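Local coordinates for protein 5-carboxymethyl-2-hydroxymuconate semialdehyde dehydrogenase (Thermus thermophilus, PDB 2D4E) that probably oxidises 5-carboxymethyl-2-hydroxymuconate semialdehyde to the corresponding acid with bound NAD, as a tetrameric member of the aldehyde dehydrogenase family, at residues A8-S11 with W12-E16; L311-E314 with E315-E319. All blocks are in the same frame, centred on the assembly; numbering follows the deposited sequence.

Contact 1. Residues A8-S11 with W12-E16; sequences AGIS and WETIE
Ser11 and Thr14 face each other through their hydroxyls at the start of helix 12-24, with Ser11 in the N-cap position. Ser11 OG lies 2.8 Å from Thr14 OG1 in a hydrogen bond that either hydroxyl could donate. At chi1 72° the serine hydroxyl sits between its own backbone N and carbonyl carbon, which turns it over the first turn to meet the threonine. The backbone secures the same turn: Ile15 N donates to Ser11 O at 3.3 Å, while the bond from Thr14 N to that oxygen is weak. On the apolar side, Ile10 and Thr14 cross at about a right angle, Ile10 CG2 resting 3.9 Å from Thr14 CB, and the same methyl lies 4.2 Å from Ile15 CG1. Further along, Ile15 CD1 reaches one face of the Trp12 indole, offset toward its rim. Glu13 bends back beside Ser11, and its carboxylate makes a salt bridge with Arg2. The strand 10-11 leading in pairs antiparallel with strand 6-7, and Ile10 and Ile15 bury their side chains against helices 103-114 and 118-136.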
ATOM      1  N   ALA C   8      31.951 -11.235 -27.230  1.00 24.76           N
ATOM      2  CA  ALA C   8      31.165 -10.723 -26.111  1.00 30.23           C
ATOM      3  C   ALA C   8      32.111 -10.228 -25.011  1.00 31.32           C
ATOM      4  O   ALA C   8      31.794 -10.290 -23.821  1.00 30.96           O
ATOM      5  CB  ALA C   8      30.243 -11.814 -25.567  1.00 27.88           C
ATOM      6  N   GLY C   9      33.278  -9.740 -25.424  1.00 30.58           N
ATOM      7  CA  GLY C   9      34.254  -9.239 -24.473  1.00 29.87           C
ATOM      8  C   GLY C   9      35.027 -10.336 -23.765  1.00 29.73           C
ATOM      9  O   GLY C   9      35.797 -10.063 -22.839  1.00 31.46           O
ATOM     10  N   ILE C  10      34.831 -11.579 -24.195  1.00 24.83           N
ATOM     11  CA  ILE C  10      35.519 -12.715 -23.586  1.00 28.78           C
ATOM     12  C   ILE C  10      36.639 -13.221 -24.501  1.00 29.32           C
ATOM     13  O   ILE C  10      36.431 -13.427 -25.699  1.00 31.35           O
ATOM     14  CB  ILE C  10      34.522 -13.863 -23.297  1.00 27.02           C
ATOM     15  CG1 ILE C  10      33.381 -13.346 -22.414  1.00 28.08           C
ATOM     16  CG2 ILE C  10      35.234 -15.016 -22.609  1.00 28.01           C
ATOM     17  CD1 ILE C  10      32.254 -14.341 -22.210  1.00 25.46           C
ATOM     18  N   SER C  11      37.829 -13.414 -23.938  1.00 30.41           N
ATOM     19  CA  SER C  11      38.971 -13.875 -24.724  1.00 33.54           C
ATOM     20  C   SER C  11      38.774 -15.313 -25.173  1.00 31.83           C
ATOM     21  O   SER C  11      38.186 -16.122 -24.454  1.00 32.64           O
ATOM     22  CB  SER C  11      40.262 -13.773 -23.908  1.00 30.82           C
ATOM     23  OG  SER C  11      40.293 -14.757 -22.893  1.00 34.79           O
ATOM     24  N   TRP C  12      39.272 -15.640 -26.358  1.00 29.45           N
ATOM     25  CA  TRP C  12      39.124 -16.998 -26.849  1.00 30.23           C
ATOM     26  C   TRP C  12      39.839 -17.974 -25.915  1.00 29.40           C
ATOM     27  O   TRP C  12      39.420 -19.122 -25.772  1.00 28.76           O
ATOM     28  CB  TRP C  12      39.668 -17.125 -28.281  1.00 32.74           C
ATOM     29  CG  TRP C  12      39.123 -18.332 -28.980  1.00 32.47           C
ATOM     30  CD1 TRP C  12      39.694 -19.572 -29.047  1.00 34.71           C
ATOM     31  CD2 TRP C  12      37.836 -18.448 -29.601  1.00 27.38           C
ATOM     32  NE1 TRP C  12      38.837 -20.456 -29.666  1.00 31.13           N
ATOM     33  CE2 TRP C  12      37.690 -19.792 -30.014  1.00 30.19           C
ATOM     34  CE3 TRP C  12      36.788 -17.547 -29.843  1.00 27.10           C
ATOM     35  CZ2 TRP C  12      36.534 -20.259 -30.658  1.00 31.99           C
ATOM     36  CZ3 TRP C  12      35.636 -18.013 -30.484  1.00 29.06           C
ATOM     37  CH2 TRP C  12      35.523 -19.357 -30.882  1.00 29.44           C
ATOM     38  N   GLU C  13      40.910 -17.510 -25.271  1.00 28.59           N
ATOM     39  CA  GLU C  13      41.667 -18.349 -24.344  1.00 31.33           C
ATOM     40  C   GLU C  13      40.771 -18.817 -23.200  1.00 29.12           C
ATOM     41  O   GLU C  13      40.817 -19.983 -22.802  1.00 29.07           O
ATOM     42  CB  GLU C  13      42.871 -17.581 -23.777  1.00 39.09           C
ATOM     43  CG  GLU C  13      44.012 -17.339 -24.768  1.00 43.81           C
ATOM     44  CD  GLU C  13      43.615 -16.457 -25.944  1.00 52.79           C
ATOM     45  OE1 GLU C  13      43.094 -15.343 -25.710  1.00 53.63           O
ATOM     46  OE2 GLU C  13      43.832 -16.876 -27.106  1.00 56.42           O
ATOM     47  N   THR C  14      39.962 -17.900 -22.675  1.00 26.93           N
ATOM     48  CA  THR C  14      39.032 -18.211 -21.593  1.00 28.61           C
ATOM     49  C   THR C  14      38.037 -19.272 -22.055  1.00 26.59           C
ATOM     50  O   THR C  14      37.768 -20.241 -21.343  1.00 26.71           O
ATOM     51  CB  THR C  14      38.239 -16.960 -21.167  1.00 28.52           C
ATOM     52  OG1 THR C  14      39.142 -15.982 -20.645  1.00 32.97           O
ATOM     53  CG2 THR C  14      37.201 -17.309 -20.109  1.00 31.97           C
ATOM     54  N   ILE C  15      37.492 -19.079 -23.252  1.00 26.84           N
ATOM     55  CA  ILE C  15      36.526 -20.019 -23.820  1.00 28.00           C
ATOM     56  C   ILE C  15      37.064 -21.448 -23.826  1.00 29.90           C
ATOM     57  O   ILE C  15      36.381 -22.377 -23.401  1.00 28.51           O
ATOM     58  CB  ILE C  15      36.145 -19.612 -25.266  1.00 27.82           C
ATOM     59  CG1 ILE C  15      35.310 -18.334 -25.232  1.00 22.34           C
ATOM     60  CG2 ILE C  15      35.383 -20.738 -25.959  1.00 21.88           C
ATOM     61  CD1 ILE C  15      34.993 -17.777 -26.599  1.00 32.05           C
ATOM     62  N   GLU C  16      38.298 -21.618 -24.298  1.00 30.35           N
ATOM     63  CA  GLU C  16      38.906 -22.941 -24.361  1.00 28.31           C
ATOM     64  C   GLU C  16      39.208 -23.490 -22.967  1.00 23.12           C
ATOM     65  O   GLU C  16      39.144 -24.695 -22.745  1.00 28.27           O
ATOM     66  CB  GLU C  16      40.176 -22.887 -25.215  1.00 33.79           C
ATOM     67  CG  GLU C  16      39.929 -22.281 -26.591  1.00 42.34           C
ATOM     68  CD  GLU C  16      41.138 -22.349 -27.508  1.00 54.55           C
ATOM     69  OE1 GLU C  16      42.229 -21.886 -27.100  1.00 54.41           O
ATOM     70  OE2 GLU C  16      40.990 -22.859 -28.642  1.00 56.66           O
TER

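Contact 2. Residues L311-E314 with E315-E319; sequences LLVE and EKIFE
The Phe318 ring presents its edge to strand 311-314: Val313 O lies in the ring plane, 3.7 Å from Phe318 CD2, and Val313 CB touches the same ring carbon at 3.8 Å. With CG anti to the backbone N (chi1 -168°), the torsion carries the ring back toward Val313, and the Phe318 side chain also touches Pro419 of strand 414-420. Val313 also meets Ile317, the two side chains crossing at about a right angle with CG1 to CG1 at 3.6 Å. Between these apolar contacts the chain turns on Glu314, whose carbonyl oxygen takes the hydrogen bond of Ile317 N at 3.1 Å. Ile317 CG1 also comes within 3.2 Å of Glu314 O, so this oxygen is closely packed.

A second flat group in the contact is the Glu314 carboxylate. Its OE1 accepts a hydrogen bond from the backbone N of Ala282, which helps to fix the extended chain. Lys316 runs beside it, pointing the same way; Glu314 OE2 and Lys316 NZ are 4.2 Å apart, too far for a salt bridge. A water donates to Glu314 OE2 at 3.2 Å and accepts a weak bond from Lys316 NZ, joining the two charges.

Here strand 310-314 passes into the helix that follows it. The strand runs parallel between strands 277-280 and 414-420 of the mixed sheet; the N-to-C directions of segments 311-314 and 315-319 differ by 113°, and the chain goes on into helix 315-331, whose Phe321 and Val322 also pack on Val313.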
ATOM      1  N   LEU C 311       1.214 -14.948 -34.396  1.00 18.19           N
ATOM      2  CA  LEU C 311       1.190 -13.596 -34.930  1.00 18.19           C
ATOM      3  C   LEU C 311      -0.176 -13.321 -35.555  1.00 19.98           C
ATOM      4  O   LEU C 311      -0.506 -13.873 -36.601  1.00 22.93           O
ATOM      5  CB  LEU C 311       2.283 -13.432 -35.990  1.00 15.88           C
ATOM      6  CG  LEU C 311       2.260 -12.117 -36.773  1.00 17.27           C
ATOM      7  CD1 LEU C 311       2.390 -10.948 -35.801  1.00 17.48           C
ATOM      8  CD2 LEU C 311       3.385 -12.101 -37.801  1.00 17.79           C
ATOM      9  N   LEU C 312      -0.968 -12.476 -34.906  1.00 18.83           N
ATOM     10  CA  LEU C 312      -2.294 -12.126 -35.405  1.00 19.18           C
ATOM     11  C   LEU C 312      -2.190 -10.795 -36.129  1.00 17.44           C
ATOM     12  O   LEU C 312      -1.856  -9.780 -35.525  1.00 18.78           O
ATOM     13  CB  LEU C 312      -3.285 -12.029 -34.243  1.00 19.45           C
ATOM     14  CG  LEU C 312      -3.710 -13.387 -33.674  1.00 23.78           C
ATOM     15  CD1 LEU C 312      -4.255 -13.242 -32.250  1.00 18.93           C
ATOM     16  CD2 LEU C 312      -4.758 -13.989 -34.593  1.00 22.19           C
ATOM     17  N   VAL C 313      -2.476 -10.803 -37.427  1.00 17.59           N
ATOM     18  CA  VAL C 313      -2.377  -9.597 -38.231  1.00 17.77           C
ATOM     19  C   VAL C 313      -3.701  -9.243 -38.893  1.00 16.30           C
ATOM     20  O   VAL C 313      -4.361 -10.101 -39.479  1.00 17.07           O
ATOM     21  CB  VAL C 313      -1.295  -9.764 -39.319  1.00 21.46           C
ATOM     22  CG1 VAL C 313      -1.107  -8.459 -40.081  1.00 15.31           C
ATOM     23  CG2 VAL C 313       0.016 -10.217 -38.680  1.00 17.54           C
ATOM     24  N   GLU C 314      -4.091  -7.978 -38.789  1.00 15.62           N
ATOM     25  CA  GLU C 314      -5.340  -7.515 -39.385  1.00 19.20           C
ATOM     26  C   GLU C 314      -5.289  -7.841 -40.880  1.00 22.99           C
ATOM     27  O   GLU C 314      -4.278  -7.600 -41.542  1.00 20.58           O
ATOM     28  CB  GLU C 314      -5.502  -6.012 -39.161  1.00 17.98           C
ATOM     29  CG  GLU C 314      -6.902  -5.486 -39.433  1.00 22.98           C
ATOM     30  CD  GLU C 314      -7.085  -4.049 -38.963  1.00 28.09           C
ATOM     31  OE1 GLU C 314      -6.129  -3.467 -38.393  1.00 28.61           O
ATOM     32  OE2 GLU C 314      -8.193  -3.503 -39.160  1.00 29.53           O
ATOM     33  N   GLU C 315      -6.384  -8.395 -41.393  1.00 23.77           N
ATOM     34  CA  GLU C 315      -6.483  -8.811 -42.788  1.00 24.77           C
ATOM     35  C   GLU C 315      -5.976  -7.857 -43.861  1.00 26.18           C
ATOM     36  O   GLU C 315      -5.218  -8.270 -44.741  1.00 24.69           O
ATOM     37  CB  GLU C 315      -7.928  -9.201 -43.114  1.00 26.90           C
ATOM     38  CG  GLU C 315      -8.405 -10.439 -42.369  1.00 40.87           C
ATOM     39  CD  GLU C 315      -9.823 -10.842 -42.733  1.00 49.55           C
ATOM     40  OE1 GLU C 315     -10.317 -11.841 -42.164  1.00 48.91           O
ATOM     41  OE2 GLU C 315     -10.443 -10.164 -43.584  1.00 51.79           O
ATOM     42  N   LYS C 316      -6.385  -6.591 -43.792  1.00 27.01           N
ATOM     43  CA  LYS C 316      -5.993  -5.612 -44.804  1.00 28.48           C
ATOM     44  C   LYS C 316      -4.491  -5.418 -44.983  1.00 28.25           C
ATOM     45  O   LYS C 316      -4.063  -4.817 -45.965  1.00 24.90           O
ATOM     46  CB  LYS C 316      -6.654  -4.255 -44.525  1.00 31.68           C
ATOM     47  CG  LYS C 316      -6.151  -3.550 -43.269  1.00 39.70           C
ATOM     48  CD  LYS C 316      -6.794  -2.176 -43.083  1.00 39.96           C
ATOM     49  CE  LYS C 316      -8.272  -2.283 -42.737  1.00 46.32           C
ATOM     50  NZ  LYS C 316      -8.880  -0.949 -42.444  1.00 46.73           N
ATOM     51  N   ILE C 317      -3.687  -5.914 -44.046  1.00 26.01           N
ATOM     52  CA  ILE C 317      -2.235  -5.776 -44.163  1.00 21.90           C
ATOM     53  C   ILE C 317      -1.527  -7.108 -43.998  1.00 22.64           C
ATOM     54  O   ILE C 317      -0.297  -7.167 -43.983  1.00 22.24           O
ATOM     55  CB  ILE C 317      -1.654  -4.826 -43.102  1.00 25.05           C
ATOM     56  CG1 ILE C 317      -2.010  -5.335 -41.699  1.00 25.95           C
ATOM     57  CG2 ILE C 317      -2.148  -3.413 -43.348  1.00 23.95           C
ATOM     58  CD1 ILE C 317      -1.128  -4.777 -40.596  1.00 23.54           C
ATOM     59  N   PHE C 318      -2.304  -8.177 -43.882  1.00 18.15           N
ATOM     60  CA  PHE C 318      -1.744  -9.506 -43.686  1.00 25.37           C
ATOM     61  C   PHE C 318      -0.689  -9.898 -44.723  1.00 26.42           C
ATOM     62  O   PHE C 318       0.440 -10.245 -44.372  1.00 24.84           O
ATOM     63  CB  PHE C 318      -2.873 -10.546 -43.660  1.00 20.32           C
ATOM     64  CG  PHE C 318      -2.437 -11.896 -43.183  1.00 20.85           C
ATOM     65  CD1 PHE C 318      -1.858 -12.807 -44.061  1.00 16.20           C
ATOM     66  CD2 PHE C 318      -2.574 -12.246 -41.843  1.00 21.62           C
ATOM     67  CE1 PHE C 318      -1.418 -14.053 -43.610  1.00 24.58           C
ATOM     68  CE2 PHE C 318      -2.140 -13.488 -41.376  1.00 20.40           C
ATOM     69  CZ  PHE C 318      -1.560 -14.395 -42.260  1.00 23.71           C
ATOM     70  N   GLU C 319      -1.059  -9.833 -45.998  1.00 31.17           N
ATOM     71  CA  GLU C 319      -0.147 -10.197 -47.079  1.00 27.59           C
ATOM     72  C   GLU C 319       1.181  -9.449 -47.043  1.00 25.24           C
ATOM     73  O   GLU C 319       2.253 -10.059 -47.093  1.00 23.65           O
ATOM     74  CB  GLU C 319      -0.824  -9.970 -48.434  1.00 29.27           C
ATOM     75  CG  GLU C 319      -0.951 -11.238 -49.252  1.00 46.68           C
ATOM     76  CD  GLU C 319      -1.640 -12.353 -48.482  1.00 53.08           C
ATOM     77  OE1 GLU C 319      -2.866 -12.260 -48.256  1.00 60.26           O
ATOM     78  OE2 GLU C 319      -0.955 -13.321 -48.088  1.00 59.16           O
TER
HETATM   79  O   HOH W   1      -8.772  -0.339 -39.027  1.00 49.80           O

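Both contacts are strand-to-helix turns in which the last strand residue, Ser11 or Glu314, offers its carbonyl oxygen to the first helical turn; only contact 1 adds a hydroxyl pair. Their centres are about 44 Å apart and their nearest atoms about 30 Å. The centre of contact 1 lies about 26 Å from the centre of the chain, that of contact 2 about 31 Å, at the end of strand 310-314, the middle strand of the seven-stranded mixed sheet. Neither includes a residue of the sodium site at Ser46, Leu47, Asp113 and Trp200, although Ile10 and Ile15 pack on helix 103-114, which carries Asp113. The NAD pocket draws on residues between 169 and 475, hence none of contact 1.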